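Long-range contacts in Card1 endonuclease domain-containing protein (Vibrio cholerae, PDB 1XMX), which is of unknown function but carries a Card1-like endonuclease domain of the PDDEXK clan and may bind nucleic acid: residues A70-I75 and L101-E106; V138-T143 and T271-S276; N180-G185 and I363-L368. All coordinates share one frame; numbering follows the deposited sequence.

How the contacts relate
The three contacts are spread along an elongated chain. Contact 1 lies within the N-terminal alpha/beta part, contact 2 joins that part to strand 272-276 of the Card1-like endonuclease region, and contact 3 sets the start of helix 181-201 against a loop of the same region. Centres of contacts 1 and 2 are 33 Å apart (nearest atoms about 15 Å), those of 2 and 3 30 Å (nearest atoms about 12 Å), and those of 1 and 3 56 Å, on opposite sides of the chain's centre. In sequence, contact 1 closes before contact 2 opens, whereas the segments of contacts 2 and 3 alternate. A bound magnesium ion lies about 11 Å from the Ile71 side chain.

Contact 1 (A70-I75 and L101-E106); sequences AIKSAI and LLSAYE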
# COMPACT_ATOMS: atom_id res chain seq x y z
N ALA A 70 -13.02 36.07 -5.76
CA ALA A 70 -11.89 36.24 -4.80
C ALA A 70 -10.75 35.20 -5.01
O ALA A 70 -9.57 35.53 -4.95
CB ALA A 70 -12.40 36.22 -3.34
N ILE A 71 -11.11 33.94 -5.23
CA ILE A 71 -10.08 32.94 -5.62
C ILE A 71 -9.34 33.32 -6.93
O ILE A 71 -8.09 33.33 -6.97
CB ILE A 71 -10.67 31.50 -5.72
CG1 ILE A 71 -11.32 31.09 -4.40
CG2 ILE A 71 -9.58 30.46 -6.15
CD1 ILE A 71 -12.11 29.76 -4.52
N LYS A 72 -10.08 33.64 -7.99
CA LYS A 72 -9.48 34.04 -9.26
C LYS A 72 -8.60 35.27 -9.11
O LYS A 72 -7.58 35.43 -9.78
CB LYS A 72 -10.58 34.38 -10.27
CG LYS A 72 -11.30 33.16 -10.81
CD LYS A 72 -12.23 33.46 -12.00
CE LYS A 72 -12.93 32.12 -12.37
NZ LYS A 72 -14.01 32.20 -13.44
N SER A 73 -9.06 36.20 -8.29
CA SER A 73 -8.25 37.34 -7.96
C SER A 73 -6.90 36.97 -7.26
O SER A 73 -5.83 37.52 -7.61
CB SER A 73 -9.07 38.26 -7.08
OG SER A 73 -8.78 39.53 -7.50
N ALA A 74 -6.95 36.08 -6.26
CA ALA A 74 -5.73 35.67 -5.57
C ALA A 74 -4.80 34.98 -6.57
O ALA A 74 -3.62 35.28 -6.64
CB ALA A 74 -6.07 34.71 -4.35
N ILE A 75 -5.36 34.13 -7.42
CA ILE A 75 -4.54 33.36 -8.34
C ILE A 75 -3.96 34.19 -9.49
O ILE A 75 -2.87 33.91 -9.98
CB ILE A 75 -5.29 32.09 -8.85
CG1 ILE A 75 -5.60 31.16 -7.65
CG2 ILE A 75 -4.47 31.37 -9.97
CD1 ILE A 75 -6.65 30.01 -7.93
N LEU A 101 -10.50 24.53 -8.68
CA LEU A 101 -9.84 23.98 -9.90
C LEU A 101 -10.15 24.79 -11.12
O LEU A 101 -9.25 25.15 -11.85
CB LEU A 101 -10.22 22.52 -10.19
CG LEU A 101 -9.57 21.81 -11.39
CD1 LEU A 101 -8.08 21.53 -11.06
CD2 LEU A 101 -10.23 20.48 -11.71
N LEU A 102 -11.44 25.08 -11.33
CA LEU A 102 -11.87 25.81 -12.49
C LEU A 102 -11.54 27.30 -12.43
O LEU A 102 -11.40 27.92 -13.47
CB LEU A 102 -13.36 25.61 -12.76
CG LEU A 102 -13.71 24.15 -13.04
CD1 LEU A 102 -15.17 24.07 -13.37
CD2 LEU A 102 -12.87 23.69 -14.20
N SER A 103 -11.38 27.86 -11.24
CA SER A 103 -10.92 29.24 -11.12
C SER A 103 -9.46 29.31 -11.56
O SER A 103 -9.12 30.16 -12.36
CB SER A 103 -11.02 29.74 -9.68
OG SER A 103 -12.36 29.67 -9.23
N ALA A 104 -8.61 28.43 -11.02
CA ALA A 104 -7.22 28.34 -11.43
C ALA A 104 -7.09 28.04 -12.92
O ALA A 104 -6.22 28.61 -13.56
CB ALA A 104 -6.48 27.30 -10.63
N TYR A 105 -7.90 27.11 -13.44
CA TYR A 105 -7.88 26.81 -14.89
C TYR A 105 -8.07 28.08 -15.77
O TYR A 105 -7.32 28.29 -16.79
CB TYR A 105 -8.92 25.75 -15.27
CG TYR A 105 -8.86 25.30 -16.74
CD1 TYR A 105 -9.51 26.00 -17.76
CD2 TYR A 105 -8.11 24.20 -17.11
CE1 TYR A 105 -9.41 25.59 -19.13
CE2 TYR A 105 -8.02 23.79 -18.44
CZ TYR A 105 -8.67 24.49 -19.44
OH TYR A 105 -8.53 24.02 -20.77
N GLU A 106 -9.06 28.90 -15.40
CA GLU A 106 -9.37 30.12 -16.19
C GLU A 106 -8.13 31.03 -16.21
O GLU A 106 -7.72 31.53 -17.26
CB GLU A 106 -10.57 30.89 -15.65
CG GLU A 106 -10.97 32.11 -16.51
CD GLU A 106 -11.92 33.11 -15.80
OE1 GLU A 106 -11.59 33.53 -14.66
OE2 GLU A 106 -12.99 33.50 -16.36
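Ile71 and Ile75, one turn apart on helix 68-85, meet Ser103 and Ala104 of helix 98-110 in the apolar part of this helix pair. Over the segments 70-75 and 101-106 the axes come within 8.9 Å and cross at -44°. The small residues Ser103 and Ala104 face the isoleucines, and Lys72 and Ser103 have their CA atoms 5.3 Å apart. Ile75 sends its CD1 to Ala104 CB at 3.8 Å. Its CG1 stands anti to the carbonyl carbon (chi1 -63°), and the extended next torsion carries CD1 across to the other helix. Ile71 uses the other branch, CG2, which meets Ser103 CB at 3.9 Å.

Ser103 thus contributes its methylene rather than its hydroxyl. CB is also met by Lys72 CG, at 3.6 Å, while OG is turned back along its own helix and hydrogen-bonded to His99 O, a local link that satisfies it.

The charged part lies at the margin. Lys72 runs fully extended beyond CG, over Ser103, and crosses Glu106 at about a right angle. Glu106 has CG anti to its backbone N (chi1 -176°) and brings its carboxylate to the ammonium end. NZ and OE1 form a salt bridge of 3.0 Å, but OE1 is modelled too close to the lysine chain, so its exact position is doubtful.

Both helices belong to the parallel beta-alpha-beta layering of the N-terminal sheet: helix 68-85 links strands 56-61 and 88-92, and helix 98-110 links 88-92 to 115-118. Ile62 packs under both isoleucines, and Phe91 under Ala104. The chemistry therefore grades from an isoleucine-alanine core, through a serine with an internally bonded hydroxyl, to a marginal lysine-glutamate pair of less certain geometry, with the lysine's aliphatic chain lying against Ser103.

Contact 2 (V138-T143 and T271-S276); sequences VQDRIT and TIQDRS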
# COMPACT_ATOMS: atom_id res chain seq x y z
N VAL A 138 2.51 7.96 -16.30
CA VAL A 138 3.40 8.42 -15.23
C VAL A 138 4.28 7.31 -14.69
O VAL A 138 3.80 6.22 -14.46
CB VAL A 138 2.59 9.04 -14.11
CG1 VAL A 138 3.54 9.49 -12.96
CG2 VAL A 138 1.75 10.24 -14.68
N GLN A 139 5.58 7.57 -14.49
CA GLN A 139 6.44 6.47 -14.04
C GLN A 139 6.02 6.13 -12.62
O GLN A 139 5.37 6.94 -11.96
CB GLN A 139 7.90 6.91 -14.04
CG GLN A 139 8.43 7.16 -15.45
CD GLN A 139 9.89 7.46 -15.46
OE1 GLN A 139 10.47 7.81 -14.43
NE2 GLN A 139 10.52 7.28 -16.60
N ASP A 140 6.49 4.97 -12.14
CA ASP A 140 6.11 4.39 -10.87
C ASP A 140 7.28 4.47 -9.92
O ASP A 140 8.12 3.60 -9.89
CB ASP A 140 5.70 2.93 -11.12
CG ASP A 140 4.47 2.83 -12.03
OD1 ASP A 140 3.64 3.72 -11.86
OD2 ASP A 140 4.34 1.92 -12.92
N ARG A 141 7.33 5.54 -9.12
CA ARG A 141 8.50 5.90 -8.31
C ARG A 141 8.21 6.06 -6.83
O ARG A 141 9.04 5.77 -5.98
CB ARG A 141 9.07 7.24 -8.80
CG ARG A 141 9.55 7.25 -10.28
CD ARG A 141 10.63 6.28 -10.49
NE ARG A 141 11.10 6.38 -11.87
CZ ARG A 141 12.03 5.60 -12.41
NH1 ARG A 141 12.58 4.64 -11.68
NH2 ARG A 141 12.40 5.80 -13.68
N ILE A 142 7.05 6.61 -6.50
CA ILE A 142 6.65 6.81 -5.10
C ILE A 142 6.68 5.49 -4.30
O ILE A 142 6.38 4.40 -4.82
CB ILE A 142 5.26 7.53 -5.02
CG1 ILE A 142 5.09 8.29 -3.70
CG2 ILE A 142 4.07 6.60 -5.33
CD1 ILE A 142 3.67 8.59 -3.44
N THR A 143 7.12 5.58 -3.03
CA THR A 143 7.21 4.41 -2.18
C THR A 143 6.04 4.35 -1.22
O THR A 143 5.30 5.30 -1.07
CB THR A 143 8.46 4.48 -1.33
OG1 THR A 143 8.36 5.66 -0.51
CG2 THR A 143 9.67 4.53 -2.22
N THR A 271 5.37 -2.44 -12.85
CA THR A 271 4.38 -1.55 -12.18
C THR A 271 4.36 -1.76 -10.66
O THR A 271 3.86 -0.96 -9.95
CB THR A 271 2.93 -1.71 -12.74
OG1 THR A 271 2.55 -3.11 -12.70
CG2 THR A 271 2.83 -1.21 -14.19
N ILE A 272 4.91 -2.87 -10.15
CA ILE A 272 4.96 -3.07 -8.70
C ILE A 272 6.24 -2.40 -8.29
O ILE A 272 7.32 -2.92 -8.50
CB ILE A 272 4.99 -4.57 -8.32
CG1 ILE A 272 3.79 -5.31 -8.94
CG2 ILE A 272 5.04 -4.74 -6.79
CD1 ILE A 272 3.83 -6.78 -8.79
N GLN A 273 6.13 -1.24 -7.69
CA GLN A 273 7.26 -0.35 -7.62
C GLN A 273 7.83 -0.39 -6.19
O GLN A 273 8.92 0.09 -5.95
CB GLN A 273 6.76 1.02 -8.06
CG GLN A 273 5.85 1.69 -7.02
CD GLN A 273 4.89 2.63 -7.66
OE1 GLN A 273 4.02 2.21 -8.40
NE2 GLN A 273 5.07 3.91 -7.42
N ASP A 274 7.08 -0.97 -5.25
CA ASP A 274 7.50 -1.08 -3.85
C ASP A 274 6.76 -2.22 -3.10
O ASP A 274 5.63 -2.52 -3.42
CB ASP A 274 7.36 0.25 -3.08
CG ASP A 274 8.23 0.28 -1.81
OD1 ASP A 274 9.16 -0.55 -1.71
OD2 ASP A 274 8.03 1.10 -0.91
N ARG A 275 7.37 -2.83 -2.09
CA ARG A 275 6.71 -3.91 -1.36
C ARG A 275 7.34 -4.02 -0.03
O ARG A 275 8.54 -3.76 0.10
CB ARG A 275 6.83 -5.27 -2.04
CG ARG A 275 8.25 -5.59 -2.37
CD ARG A 275 8.47 -7.03 -2.95
NE ARG A 275 9.86 -7.02 -3.41
CZ ARG A 275 10.90 -7.34 -2.65
NH1 ARG A 275 10.70 -7.82 -1.44
NH2 ARG A 275 12.13 -7.24 -3.13
N SER A 276 6.56 -4.47 0.96
CA SER A 276 7.06 -4.60 2.31
C SER A 276 6.29 -5.63 3.09
O SER A 276 5.16 -5.91 2.77
CB SER A 276 6.96 -3.25 3.01
OG SER A 276 8.09 -3.11 3.85
O HOH W 1 9.55 2.85 -5.15
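Gln273 is the side chain that reaches from strand 272-276 into the loop 138-143, meeting Asp140 and Ile142. Its CB lies 3.4 Å from Asp140 O. At chi1 72°, CG sits between the backbone N and the carbonyl carbon, which directs the chain across the loop, and CG passes 3.5 Å from Ile142 O. Farther out, CD packs on Asp140 CB at 3.6 Å; the amide and the Asp140 carboxylate have planes 31° apart. At the tip the two amide atoms part company. OE1 rests 3.3 Å from Asp140 CB and accepts a hydrogen bond from Asn302 N. NE2 donates to Ile142 O at 3.0 Å, in the carbonyl plane and on a lone pair, though bent to 144° at the hydrogen.

One water adds a second link, donating to both Arg141 O and Gln273 O. Next along the strand, Asp274 crosses Thr143, with OD2 3.4 Å from Thr143 CB and accepting from Ile144 N, while Thr143 OG1 caps Asp146 N at the start of helix 144-150. Gln273 and Asp274 together face Val299 as a classic beta bulge, which turns both side chains toward the loop. The join is thus largely polar: backbone carbonyls of an irregular loop are satisfied by a glutamine amide and a water, and a carboxylate meets the amino end of a helix, whose dipole would probably suit its negative charge.

Contact 3 (N180-G185 and I363-L368); sequences NALELG and IGPDEL
The carboxylate of Asp366 is the flat group here, and Leu182 forks onto it and onto the puckered ring of Pro365. Leu182 CD1 meets Asp366 OD1 end-on, at 3.8 Å, close to the carboxylate plane and not over a face, a mere van der Waals touch with a charged group. Its other methyl, CD2, sits at the CB-CG rim of the proline and not over the ring, 3.6 Å from Pro365 CB and 4.0 Å from Pro365 CG. The fork is placed by a CG anti to the carbonyl carbon (chi1 -69°), which carries the end of the leucine nearer to the loop than its CB.

On the buried side, the Ala181 methyl lies 4.1 Å from Leu368 CD1 and 4.4 Å from Pro365 CB. Polar links are thin: one water donates to Pro365 O at 3.0 Å and accepts only weakly from Ala181 N.

The pair joins the start of helix 181-201 to the loop that follows strand 361-363 and leads into helix 371-380. Phe344, from the loop after strand 338-343, packs against both Ala181 and Leu368, and Pro346 against Pro365. Leu368 also rests on Val342 of that strand, while Leu184 of helix 181-201 touches Leu221 on helix 216-227.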
# COMPACT_ATOMS: atom_id res chain seq x y z
N ASN A 180 -2.01 -27.26 -0.21
CA ASN A 180 -2.76 -28.34 0.39
C ASN A 180 -3.47 -27.75 1.60
O ASN A 180 -3.50 -28.37 2.65
CB ASN A 180 -1.79 -29.42 0.88
CG ASN A 180 -1.09 -30.09 -0.26
OD1 ASN A 180 -1.72 -30.73 -1.07
ND2 ASN A 180 0.22 -29.91 -0.36
N ALA A 181 -3.99 -26.54 1.47
CA ALA A 181 -4.50 -25.81 2.64
C ALA A 181 -5.68 -26.48 3.38
O ALA A 181 -5.73 -26.47 4.62
CB ALA A 181 -4.87 -24.37 2.26
N LEU A 182 -6.64 -27.00 2.63
CA LEU A 182 -7.78 -27.65 3.26
C LEU A 182 -7.33 -28.93 3.94
O LEU A 182 -7.79 -29.22 5.04
CB LEU A 182 -8.91 -27.91 2.27
CG LEU A 182 -9.67 -26.70 1.72
CD1 LEU A 182 -10.91 -27.21 1.06
CD2 LEU A 182 -10.02 -25.74 2.86
N GLU A 183 -6.40 -29.67 3.32
CA GLU A 183 -5.86 -30.93 3.92
C GLU A 183 -5.16 -30.67 5.26
O GLU A 183 -5.23 -31.47 6.17
CB GLU A 183 -4.86 -31.58 2.95
CG GLU A 183 -4.09 -32.80 3.53
CD GLU A 183 -2.85 -33.21 2.69
OE1 GLU A 183 -2.39 -32.51 1.76
OE2 GLU A 183 -2.31 -34.29 3.01
N LEU A 184 -4.51 -29.52 5.37
CA LEU A 184 -3.66 -29.22 6.50
C LEU A 184 -4.34 -28.38 7.55
O LEU A 184 -3.79 -28.17 8.62
CB LEU A 184 -2.38 -28.51 6.00
CG LEU A 184 -1.47 -29.44 5.17
CD1 LEU A 184 -0.14 -28.73 4.73
CD2 LEU A 184 -1.14 -30.66 5.91
N GLY A 185 -5.55 -27.92 7.25
CA GLY A 185 -6.34 -27.07 8.13
C GLY A 185 -6.11 -27.31 9.62
O GLY A 185 -5.35 -26.59 10.25
N ILE A 363 -8.63 -13.84 -1.62
CA ILE A 363 -8.10 -15.15 -2.01
C ILE A 363 -8.30 -16.17 -0.85
O ILE A 363 -7.70 -16.04 0.23
CB ILE A 363 -6.61 -15.11 -2.44
CG1 ILE A 363 -6.42 -14.23 -3.69
CG2 ILE A 363 -6.10 -16.50 -2.76
CD1 ILE A 363 -4.89 -14.08 -4.08
N GLY A 364 -9.16 -17.14 -1.07
CA GLY A 364 -9.36 -18.16 -0.06
C GLY A 364 -8.60 -19.44 -0.34
O GLY A 364 -7.79 -19.54 -1.31
N PRO A 365 -8.86 -20.46 0.52
CA PRO A 365 -8.11 -21.72 0.48
C PRO A 365 -8.14 -22.39 -0.88
O PRO A 365 -7.16 -22.96 -1.31
CB PRO A 365 -8.81 -22.59 1.54
CG PRO A 365 -10.10 -21.87 1.87
CD PRO A 365 -9.86 -20.43 1.61
N ASP A 366 -9.26 -22.33 -1.58
CA ASP A 366 -9.39 -23.04 -2.84
C ASP A 366 -8.40 -22.46 -3.87
O ASP A 366 -7.78 -23.20 -4.67
CB ASP A 366 -10.84 -22.96 -3.33
CG ASP A 366 -11.80 -23.77 -2.44
OD1 ASP A 366 -11.36 -24.72 -1.73
OD2 ASP A 366 -13.02 -23.44 -2.46
N GLU A 367 -8.22 -21.15 -3.80
CA GLU A 367 -7.39 -20.45 -4.77
C GLU A 367 -5.98 -20.25 -4.31
O GLU A 367 -5.15 -19.72 -5.06
CB GLU A 367 -8.05 -19.13 -5.06
CG GLU A 367 -9.50 -19.42 -5.30
CD GLU A 367 -10.33 -18.23 -5.00
OE1 GLU A 367 -10.39 -17.40 -5.95
OE2 GLU A 367 -10.88 -18.13 -3.85
N LEU A 368 -5.70 -20.66 -3.08
CA LEU A 368 -4.32 -20.53 -2.61
C LEU A 368 -3.30 -21.32 -3.41
O LEU A 368 -2.11 -20.94 -3.48
CB LEU A 368 -4.22 -20.87 -1.12
CG LEU A 368 -4.58 -19.80 -0.12
CD1 LEU A 368 -4.39 -20.45 1.24
CD2 LEU A 368 -3.63 -18.58 -0.29
O HOH W 2 -5.19 -25.21 -1.53